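Local coordinates for protein 4-dehydrase (Streptomyces venezuelae, PDB 2PO3) that probably acts as a pyridoxal phosphate-dependent sugar aminotransferase in desosamine biosynthesis, and here holds its TDP-sugar product as an external aldimine, at residues R31-L34 with Y35-L38; P260-I263 with D264-R268; R268-A271 with A272-H276. One frame throughout, in Å; residues are numbered along the deposited sequence.

Contact 1. Residues R31-L34 with Y35-L38; sequences RARL and YERL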
# COMPACT_ATOMS: atom_id res chain seq x y z
N ARG A 31 0.85 -3.84 -24.78
CA ARG A 31 0.29 -4.96 -24.08
C ARG A 31 1.13 -6.24 -24.08
O ARG A 31 1.23 -6.97 -23.09
CB ARG A 31 -1.14 -5.20 -24.55
CG ARG A 31 -2.02 -5.23 -23.32
CD ARG A 31 -3.51 -5.30 -23.62
NE ARG A 31 -4.09 -3.96 -23.69
CZ ARG A 31 -5.39 -3.73 -23.63
NH1 ARG A 31 -6.28 -4.70 -23.51
NH2 ARG A 31 -5.79 -2.47 -23.71
N ALA A 32 1.74 -6.50 -25.21
CA ALA A 32 2.57 -7.68 -25.41
C ALA A 32 3.74 -7.68 -24.48
O ALA A 32 4.08 -8.73 -23.94
CB ALA A 32 3.08 -7.79 -26.85
N ARG A 33 4.35 -6.50 -24.32
CA ARG A 33 5.49 -6.36 -23.44
C ARG A 33 5.08 -6.62 -21.98
O ARG A 33 5.78 -7.29 -21.22
CB ARG A 33 6.17 -5.00 -23.64
CG ARG A 33 7.60 -5.00 -24.19
CD ARG A 33 8.32 -6.36 -24.12
NE ARG A 33 9.52 -6.40 -23.28
CZ ARG A 33 9.79 -7.41 -22.42
NH1 ARG A 33 8.97 -8.44 -22.27
NH2 ARG A 33 10.91 -7.39 -21.69
N LEU A 34 3.91 -6.09 -21.61
CA LEU A 34 3.38 -6.26 -20.26
C LEU A 34 3.13 -7.74 -19.93
O LEU A 34 3.54 -8.26 -18.88
CB LEU A 34 2.06 -5.52 -20.08
CG LEU A 34 1.50 -5.85 -18.71
CD1 LEU A 34 2.42 -5.30 -17.62
CD2 LEU A 34 0.08 -5.32 -18.58
N TYR A 35 2.43 -8.43 -20.85
CA TYR A 35 2.14 -9.84 -20.63
C TYR A 35 3.34 -10.75 -20.55
O TYR A 35 3.40 -11.67 -19.73
CB TYR A 35 1.01 -10.35 -21.49
CG TYR A 35 -0.33 -9.71 -21.21
CD1 TYR A 35 -0.80 -9.47 -19.92
CD2 TYR A 35 -1.18 -9.37 -22.26
CE1 TYR A 35 -2.08 -8.96 -19.69
CE2 TYR A 35 -2.42 -8.76 -22.06
CZ TYR A 35 -2.90 -8.60 -20.75
OH TYR A 35 -4.12 -7.99 -20.55
N GLU A 36 4.33 -10.49 -21.38
CA GLU A 36 5.50 -11.32 -21.31
C GLU A 36 6.04 -11.30 -19.91
O GLU A 36 6.33 -12.36 -19.31
CB GLU A 36 6.62 -10.74 -22.19
CG GLU A 36 6.32 -10.89 -23.68
CD GLU A 36 7.51 -10.44 -24.46
OE1 GLU A 36 8.62 -10.33 -23.97
OE2 GLU A 36 7.21 -10.17 -25.71
N ARG A 37 6.17 -10.04 -19.46
CA ARG A 37 6.65 -9.65 -18.15
C ARG A 37 5.84 -10.39 -17.09
O ARG A 37 6.40 -10.98 -16.15
CB ARG A 37 6.66 -8.12 -17.94
CG ARG A 37 7.96 -7.48 -18.44
CD ARG A 37 8.08 -5.97 -18.19
NE ARG A 37 9.34 -5.39 -18.68
CZ ARG A 37 9.41 -4.45 -19.63
NH1 ARG A 37 8.32 -3.95 -20.22
NH2 ARG A 37 10.61 -4.00 -20.01
N LEU A 38 4.51 -10.39 -17.25
CA LEU A 38 3.61 -11.09 -16.33
C LEU A 38 3.76 -12.60 -16.43
O LEU A 38 3.71 -13.33 -15.43
CB LEU A 38 2.13 -10.78 -16.58
CG LEU A 38 1.79 -9.31 -16.42
CD1 LEU A 38 0.29 -9.09 -16.51
CD2 LEU A 38 2.32 -8.84 -15.08
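R33 and E36 form the salt bridge of this contact, on the first turns of helix 31-44. NH1 of R33 comes 2.6 Å from OE1 of E36, with the guanidinium and carboxylate planes 42° apart, so the carboxylate meets the guanidinium obliquely. The same NH1 lies close to CB of E36, which sits in the guanidinium plane at its edge.

One turn on, the guanidinium of R33 stacks on that of R37. Their centres are 4.1 Å apart and their planes 28° apart, offset so that NH2 of R33 lies over the rim of the R37 group. R33 reaches this place through bends at chi2 and chi3, whereas R37 runs straight from CG to NE, and the two chains cross at about a right angle. The pair is served by acids: E36 for R33, and D257 on helix 246-276 for R37, whose NH1 also bonds T254.

Carbon contacts come from two further pairs. CG of R31 packs 3.8 Å from CE2 of Y35, the two side chains pointing the same way with guanidinium and ring nearly perpendicular. CG of L34 meets CD1 of L38 at 4.1 Å. Both leucines also touch A250 of helix 246-276.

The backbone is regular α-helix: N of Y35 to O of R31 is 2.9 Å and N of L38 to O of L34 is also 2.9 Å, with E36 and R37 bonded likewise to A32 and R33.

NH1 of R31 forms a salt bridge to D43 of the second subunit, OH of Y35 a hydrogen bond to D39 of the same subunit, and Y35 meets Y35 of that subunit edge-to-face. Carboxylates beside R33 and R37 probably offset the like charges that their stacking brings together.

Contact 2. Residues P260-I263 with D264-R268; sequences PEVI and DRNRR
This turn lies in the middle of helix 246-276, where V262 and N266 face the protein and I263 and R267 meet on another side; the side chain of V262 is about 9 Å from that of K200, the lysine predicted to carry the cofactor. V262 and N266 lie side by side, CG1 of V262 being 3.8 Å from ND2 of N266. With CG beside its own backbone N (chi1 -77°), the amide of N266 lies back along the preceding turn, and its CG is 3.2 Å from O of V262. ND2 is bonded to O of N295, in a loop, and the side chain also touches H296.

I263 sets its methyl CG2 over the centre of one face of the R267 guanidinium, 3.9 Å from CZ. CG of R267 beside its backbone N (chi1 -69°) directs the chain back along the helix, and the extended run to NE sets the guanidinium against that methyl. A long ion pair, 3.9 Å from NH1 of R267 to OD1 of D264, lies nearby.

The backbone bonds are α-helical: N of N266 to O of V262 is 2.7 Å and N of R267 to O of I263 is 2.8 Å, while that from D264 to P260 is weak. The helix is kinked here: P260 has no N-H to give, and N of E261 makes no bond to the turn before.

The chemistry divides by face: ND2 of a buried amide is satisfied by a loop carbonyl, while the arginine's flat group rests on a methyl, its pairing with D264 probably weak.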
# COMPACT_ATOMS: atom_id res chain seq x y z
N PRO A 260 9.49 8.01 -23.18
CA PRO A 260 10.04 8.91 -24.16
C PRO A 260 9.03 9.46 -25.16
O PRO A 260 9.00 10.64 -25.48
CB PRO A 260 11.26 8.21 -24.78
CG PRO A 260 11.49 6.95 -23.95
CD PRO A 260 10.28 6.77 -23.04
N GLU A 261 8.19 8.60 -25.62
CA GLU A 261 7.19 8.99 -26.56
C GLU A 261 6.07 9.75 -25.89
O GLU A 261 5.46 10.61 -26.51
CB GLU A 261 6.76 7.72 -27.32
CG GLU A 261 5.46 7.86 -28.13
CD GLU A 261 4.78 6.53 -28.33
OE1 GLU A 261 5.36 5.44 -28.30
OE2 GLU A 261 3.48 6.66 -28.51
N VAL A 262 5.80 9.48 -24.61
CA VAL A 262 4.76 10.17 -23.87
C VAL A 262 5.19 11.64 -23.71
O VAL A 262 4.45 12.61 -23.93
CB VAL A 262 4.63 9.50 -22.51
CG1 VAL A 262 4.15 10.51 -21.49
CG2 VAL A 262 3.75 8.25 -22.59
N ILE A 263 6.44 11.81 -23.32
CA ILE A 263 6.93 13.17 -23.15
C ILE A 263 6.77 14.00 -24.41
O ILE A 263 6.38 15.17 -24.38
CB ILE A 263 8.40 13.13 -22.75
CG1 ILE A 263 8.51 12.51 -21.38
CG2 ILE A 263 8.99 14.54 -22.65
CD1 ILE A 263 9.58 13.24 -20.59
N ASP A 264 7.10 13.37 -25.53
CA ASP A 264 7.03 13.99 -26.83
C ASP A 264 5.63 14.42 -27.10
O ASP A 264 5.43 15.55 -27.52
CB ASP A 264 7.44 13.05 -27.97
CG ASP A 264 8.93 12.94 -28.05
OD1 ASP A 264 9.68 13.79 -27.60
OD2 ASP A 264 9.32 11.82 -28.62
N ARG A 265 4.69 13.50 -26.87
CA ARG A 265 3.31 13.87 -27.12
C ARG A 265 2.90 14.99 -26.19
O ARG A 265 2.21 15.91 -26.60
CB ARG A 265 2.28 12.74 -27.07
CG ARG A 265 0.89 13.28 -27.44
CD ARG A 265 0.50 13.03 -28.89
NE ARG A 265 0.33 11.59 -29.08
CZ ARG A 265 -0.84 11.02 -29.31
NH1 ARG A 265 -1.95 11.75 -29.41
NH2 ARG A 265 -0.89 9.69 -29.44
N ASN A 266 3.34 14.88 -24.94
CA ASN A 266 3.02 15.89 -23.96
C ASN A 266 3.51 17.26 -24.42
O ASN A 266 2.86 18.29 -24.32
CB ASN A 266 3.68 15.56 -22.61
CG ASN A 266 2.97 14.47 -21.83
OD1 ASN A 266 1.93 13.94 -22.24
ND2 ASN A 266 3.53 14.15 -20.69
N ARG A 267 4.71 17.30 -24.92
CA ARG A 267 5.24 18.57 -25.36
C ARG A 267 4.47 19.14 -26.55
O ARG A 267 4.22 20.35 -26.72
CB ARG A 267 6.70 18.39 -25.74
CG ARG A 267 7.62 18.11 -24.57
CD ARG A 267 9.02 17.90 -25.10
NE ARG A 267 10.06 17.95 -24.10
CZ ARG A 267 11.18 17.29 -24.34
NH1 ARG A 267 11.31 16.61 -25.49
NH2 ARG A 267 12.18 17.31 -23.44
N ARG A 268 4.10 18.24 -27.43
CA ARG A 268 3.39 18.64 -28.59
C ARG A 268 2.01 19.13 -28.16
O ARG A 268 1.55 20.20 -28.58
CB ARG A 268 3.42 17.46 -29.58
CG ARG A 268 2.37 17.46 -30.68
CD ARG A 268 2.69 16.47 -31.80
NE ARG A 268 3.23 15.19 -31.32
CZ ARG A 268 2.57 14.02 -31.33
NH1 ARG A 268 1.31 13.90 -31.80
NH2 ARG A 268 3.18 12.94 -30.85

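Contact 3. Residues R268-A271 with A272-H276; sequences RNHA and AYREH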
# COMPACT_ATOMS: atom_id res chain seq x y z
N ARG A 268 4.10 18.24 -27.43
CA ARG A 268 3.39 18.64 -28.59
C ARG A 268 2.01 19.13 -28.16
O ARG A 268 1.55 20.20 -28.58
CB ARG A 268 3.42 17.46 -29.58
CG ARG A 268 2.37 17.46 -30.68
CD ARG A 268 2.69 16.47 -31.80
NE ARG A 268 3.23 15.19 -31.32
CZ ARG A 268 2.57 14.02 -31.33
NH1 ARG A 268 1.31 13.90 -31.80
NH2 ARG A 268 3.18 12.94 -30.85
N ASN A 269 1.36 18.36 -27.30
CA ASN A 269 0.06 18.77 -26.84
C ASN A 269 0.14 20.15 -26.20
O ASN A 269 -0.77 20.97 -26.30
CB ASN A 269 -0.51 17.80 -25.78
CG ASN A 269 -1.02 16.54 -26.43
OD1 ASN A 269 -1.00 16.45 -27.65
ND2 ASN A 269 -1.47 15.58 -25.63
N HIS A 270 1.23 20.38 -25.50
CA HIS A 270 1.39 21.66 -24.82
C HIS A 270 1.50 22.82 -25.78
O HIS A 270 0.85 23.86 -25.65
CB HIS A 270 2.53 21.65 -23.76
CG HIS A 270 2.98 23.01 -23.23
ND1 HIS A 270 2.43 23.58 -22.09
CD2 HIS A 270 3.92 23.89 -23.70
CE1 HIS A 270 3.02 24.76 -21.88
NE2 HIS A 270 3.92 24.98 -22.83
N ALA A 271 2.36 22.63 -26.77
CA ALA A 271 2.52 23.68 -27.73
C ALA A 271 1.20 23.98 -28.41
O ALA A 271 0.86 25.14 -28.66
CB ALA A 271 3.65 23.36 -28.69
N ALA A 272 0.46 22.90 -28.69
CA ALA A 272 -0.83 23.02 -29.35
C ALA A 272 -1.78 23.86 -28.56
O ALA A 272 -2.48 24.71 -29.10
CB ALA A 272 -1.47 21.67 -29.61
N TYR A 273 -1.81 23.61 -27.26
CA TYR A 273 -2.71 24.40 -26.45
C TYR A 273 -2.24 25.83 -26.46
O TYR A 273 -3.03 26.75 -26.57
CB TYR A 273 -2.75 23.94 -24.98
CG TYR A 273 -3.71 22.80 -24.63
CD1 TYR A 273 -3.23 21.53 -24.29
CD2 TYR A 273 -5.09 23.01 -24.61
CE1 TYR A 273 -4.09 20.49 -23.94
CE2 TYR A 273 -5.97 21.98 -24.27
CZ TYR A 273 -5.46 20.72 -23.92
OH TYR A 273 -6.32 19.69 -23.58
N ARG A 274 -0.93 26.01 -26.32
CA ARG A 274 -0.40 27.38 -26.28
C ARG A 274 -0.86 28.17 -27.47
O ARG A 274 -1.35 29.31 -27.40
CB ARG A 274 1.11 27.42 -26.24
CG ARG A 274 1.68 28.58 -25.42
CD ARG A 274 3.20 28.60 -25.42
NE ARG A 274 3.78 27.96 -26.62
CZ ARG A 274 4.65 26.92 -26.59
NH1 ARG A 274 5.17 26.36 -27.70
NH2 ARG A 274 5.02 26.45 -25.40
N GLU A 275 -0.69 27.54 -28.60
CA GLU A 275 -1.09 28.18 -29.83
C GLU A 275 -2.60 28.38 -29.93
O GLU A 275 -3.06 29.44 -30.34
CB GLU A 275 -0.48 27.46 -31.05
CG GLU A 275 -1.18 26.12 -31.32
CD GLU A 275 -1.18 25.75 -32.78
OE1 GLU A 275 -1.48 26.53 -33.66
OE2 GLU A 275 -0.80 24.50 -32.99
N HIS A 276 -3.40 27.39 -29.57
CA HIS A 276 -4.84 27.57 -29.65
C HIS A 276 -5.45 28.53 -28.65
O HIS A 276 -6.63 28.86 -28.77
CB HIS A 276 -5.62 26.26 -29.54
CG HIS A 276 -5.33 25.47 -30.74
ND1 HIS A 276 -5.54 26.01 -32.00
CD2 HIS A 276 -4.83 24.22 -30.87
CE1 HIS A 276 -5.17 25.09 -32.87
NE2 HIS A 276 -4.75 24.01 -32.22
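R268 and A272 open a regular run of α-helical i to i+4 bonds: N of A272 is 2.9 Å from O of R268, and the bond is nearly straight at 161°. Y273 bonds in the same way to N269, and R274 to H270. E275 follows with N 2.9 Å from O of A271.

The side chains meet chiefly where R274 turns back over the preceding turn. NH1 of R274 is 3.5 Å from CB of A271, and one face of the guanidinium lies over CA of A271, offset toward the rim. Its NH2 stands at the edge of the H270 imidazole, near the ring plane, 3.2 Å from NE2. The two flat groups are turned 75° from each other. H270 carries its ring anti to the backbone N (chi1 166°), beside its own carbonyl carbon, while R274 bends at chi3 to bring the guanidinium back to it. The imidazole also meets the ring of H296.

This is the C-terminal end of the long helix 246-276, and its inner side packs on helix 369-394: N269 and Y273 both touch I372, and Y273 also reaches V375. Within the contact, CD1 of Y273 comes 3.2 Å from O of N269, the carbonyl that takes the N-H of Y273. OH of Y273 is bonded to O of P362. ND2 of N269 is bonded to OG1 of T363, so both atoms find partners in residues that follow strand 358-361, on the way to helix 369-394.

On the outer side, CG of E275 approaches O of A271 at 3.5 Å, the carboxylate extending beyond it.

All three contacts are local, between successive turns of helix, so none closes a loop, and none nests within or crosses another. Contact 1 comes first, at the start of helix 31-44, and joins that helix to helix 246-276 and to the second subunit. Contacts 2 and 3 follow much later on helix 246-276 itself, contact 3 beginning at R268, where contact 2 ends; their centres are about 12 Å apart. Contact 1 touches neither, its centre being about 22 Å from that of contact 2. The long helix thus runs from helix 31-44, past loops at contact 2, where V262 comes near the predicted cofactor lysine, to helix 369-394.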